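Local coordinates for ubiquitin-conjugating enzyme-like protein (Leishmania mexicana, PDB 6ZM3) that probably acts as a ubiquitin E2 variant (UEV), working with a partner conjugating enzyme in the ubiquitin pathway, at residues B[47-52]-B[115-120]. Sequence-based numbering, arbitrary orientation. Where two conformers were deposited one is given.
Sequences GTIVGP and LCLSEL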
loop_
_atom_site.group_PDB
_atom_site.type_symbol
_atom_site.label_atom_id
_atom_site.label_comp_id
_atom_site.label_asym_id
_atom_site.label_seq_id
_atom_site.Cartn_x
_atom_site.Cartn_y
_atom_site.Cartn_z
ATOM N N GLY B 47 10.686 -3.568 3.028
ATOM C CA GLY B 47 10.403 -4.130 4.335
ATOM C C GLY B 47 8.966 -3.842 4.756
ATOM O O GLY B 47 8.354 -2.831 4.385
ATOM N N THR B 48 8.414 -4.791 5.489
ATOM C CA THR B 48 7.127 -4.644 6.118
ATOM C C THR B 48 7.290 -4.926 7.601
ATOM O O THR B 48 7.881 -5.955 7.949
ATOM C CB THR B 48 6.116 -5.651 5.539
ATOM O OG1 THR B 48 6.068 -5.401 4.133
ATOM C CG2 THR B 48 4.734 -5.524 6.151
ATOM N N ILE B 49 6.643 -4.083 8.431
ATOM C CA ILE B 49 6.347 -4.386 9.827
ATOM C C ILE B 49 4.846 -4.251 10.067
ATOM O O ILE B 49 4.262 -3.231 9.709
ATOM C CB ILE B 49 7.106 -3.407 10.752
ATOM C CG1 ILE B 49 8.619 -3.647 10.726
ATOM C CG2 ILE B 49 6.518 -3.451 12.157
ATOM C CD1 ILE B 49 9.459 -2.439 11.166
ATOM N N VAL B 50 4.249 -5.268 10.695
ATOM C CA VAL B 50 2.905 -5.203 11.226
ATOM C C VAL B 50 2.991 -4.733 12.683
ATOM O O VAL B 50 3.597 -5.394 13.540
ATOM C CB VAL B 50 2.215 -6.576 11.066
ATOM C CG1 VAL B 50 0.775 -6.592 11.564
ATOM C CG2 VAL B 50 2.290 -7.051 9.614
ATOM N N GLY B 51 2.407 -3.558 12.956
ATOM C CA GLY B 51 2.524 -2.951 14.276
ATOM C C GLY B 51 2.041 -3.922 15.351
ATOM O O GLY B 51 1.043 -4.601 15.167
ATOM N N PRO B 52 2.777 -4.085 16.476
ATOM C CA PRO B 52 2.392 -5.067 17.495
ATOM C C PRO B 52 1.090 -4.787 18.228
ATOM O O PRO B 52 0.723 -3.629 18.391
ATOM C CB PRO B 52 3.543 -5.019 18.507
ATOM C CG PRO B 52 4.215 -3.678 18.266
ATOM C CD PRO B 52 4.023 -3.366 16.793
ATOM N N LEU B 115 16.115 -9.406 11.181
ATOM C CA LEU B 115 16.277 -9.116 12.604
ATOM C C LEU B 115 16.156 -7.604 12.869
ATOM O O LEU B 115 15.550 -7.212 13.863
ATOM C CB LEU B 115 17.592 -9.731 13.114
ATOM C CG LEU B 115 17.858 -9.669 14.629
ATOM C CD1 LEU B 115 16.704 -10.226 15.461
ATOM C CD2 LEU B 115 19.145 -10.403 14.959
ATOM N N CYS B 116 16.693 -6.762 11.982
ATOM C CA CYS B 116 16.537 -5.308 12.124
ATOM C C CYS B 116 15.062 -4.942 12.227
ATOM O O CYS B 116 14.672 -4.174 13.118
ATOM C CB CYS B 116 17.159 -4.480 10.994
ATOM S SG CYS B 116 18.965 -4.497 10.890
ATOM N N LEU B 117 14.237 -5.531 11.344
ATOM C CA LEU B 117 12.809 -5.257 11.374
ATOM C C LEU B 117 12.125 -5.820 12.624
ATOM O O LEU B 117 11.255 -5.145 13.194
ATOM C CB LEU B 117 12.140 -5.743 10.078
ATOM C CG LEU B 117 12.587 -5.116 8.758
ATOM C CD1 LEU B 117 11.581 -5.463 7.641
ATOM C CD2 LEU B 117 12.725 -3.598 8.843
ATOM N N SER B 118 12.465 -7.057 13.065
ATOM C CA SER B 118 11.896 -7.573 14.299
ATOM C C SER B 118 12.216 -6.636 15.456
ATOM O O SER B 118 11.376 -6.452 16.319
ATOM C CB SER B 118 12.328 -8.983 14.622
ATOM O OG SER B 118 11.313 -9.877 14.225
ATOM N N GLU B 119 13.440 -6.090 15.439
ATOM C CA GLU B 119 13.958 -5.201 16.472
ATOM C C GLU B 119 13.308 -3.813 16.415
ATOM O O GLU B 119 13.092 -3.210 17.473
ATOM C CB GLU B 119 15.485 -5.148 16.475
ATOM C CG GLU B 119 16.139 -6.456 16.949
ATOM C CD GLU B 119 15.955 -6.770 18.424
ATOM O OE1 GLU B 119 16.167 -5.851 19.230
ATOM O OE2 GLU B 119 15.514 -7.897 18.766
ATOM N N LEU B 120 13.000 -3.304 15.210
ATOM C CA LEU B 120 12.151 -2.116 15.104
ATOM C C LEU B 120 10.736 -2.383 15.614
ATOM O O LEU B 120 10.116 -1.533 16.267
ATOM C CB LEU B 120 12.179 -1.601 13.663
ATOM C CG LEU B 120 13.494 -0.941 13.289
ATOM C CD1 LEU B 120 13.615 -0.732 11.783
ATOM C CD2 LEU B 120 13.617 0.398 14.026
#
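In the ubiquitin-conjugating (UBC) fold a helix packs on one face of the four-stranded antiparallel sheet, and here Ile-49 of strand 44-50 meets Leu-117 and Leu-120 of helix 113-125 in that buried layer. The axes of strand 47-50 and helix 115-120 approach to 8.8 Å at an angle of 31°, so they run in roughly the same direction. No hydrogen bond links the two segments; every close approach involves at least one carbon. With CG1 set anti to the carbonyl carbon (chi1 -69°), the longer branch of Ile-49 reaches the helix, where its CG1 lies 4.1 Å from Leu-117 CB. One atom further out, Ile-49 CD1 is 3.8 Å from Leu-120 CB, about one helical turn on, the two side chains standing nearly perpendicular. Ile-49 CD1 also touches the helix backbone, 3.8 Å from Leu-117 O. Val-30 of the neighbouring strand touches both Ile-49 and Leu-117, while Ile-79 of strand 78-81 meets Leu-120, so the helix spans the sheet. Thr-48 points away from the helix, in line with strand alternation, and packs on a basic side chain of another protein's chain. Gly-47, lacking a side chain, leaves its backbone open to Leu-117, whose CD1 lies 3.8 Å from Gly-47 CA and 3.7 Å from Thr-48 O.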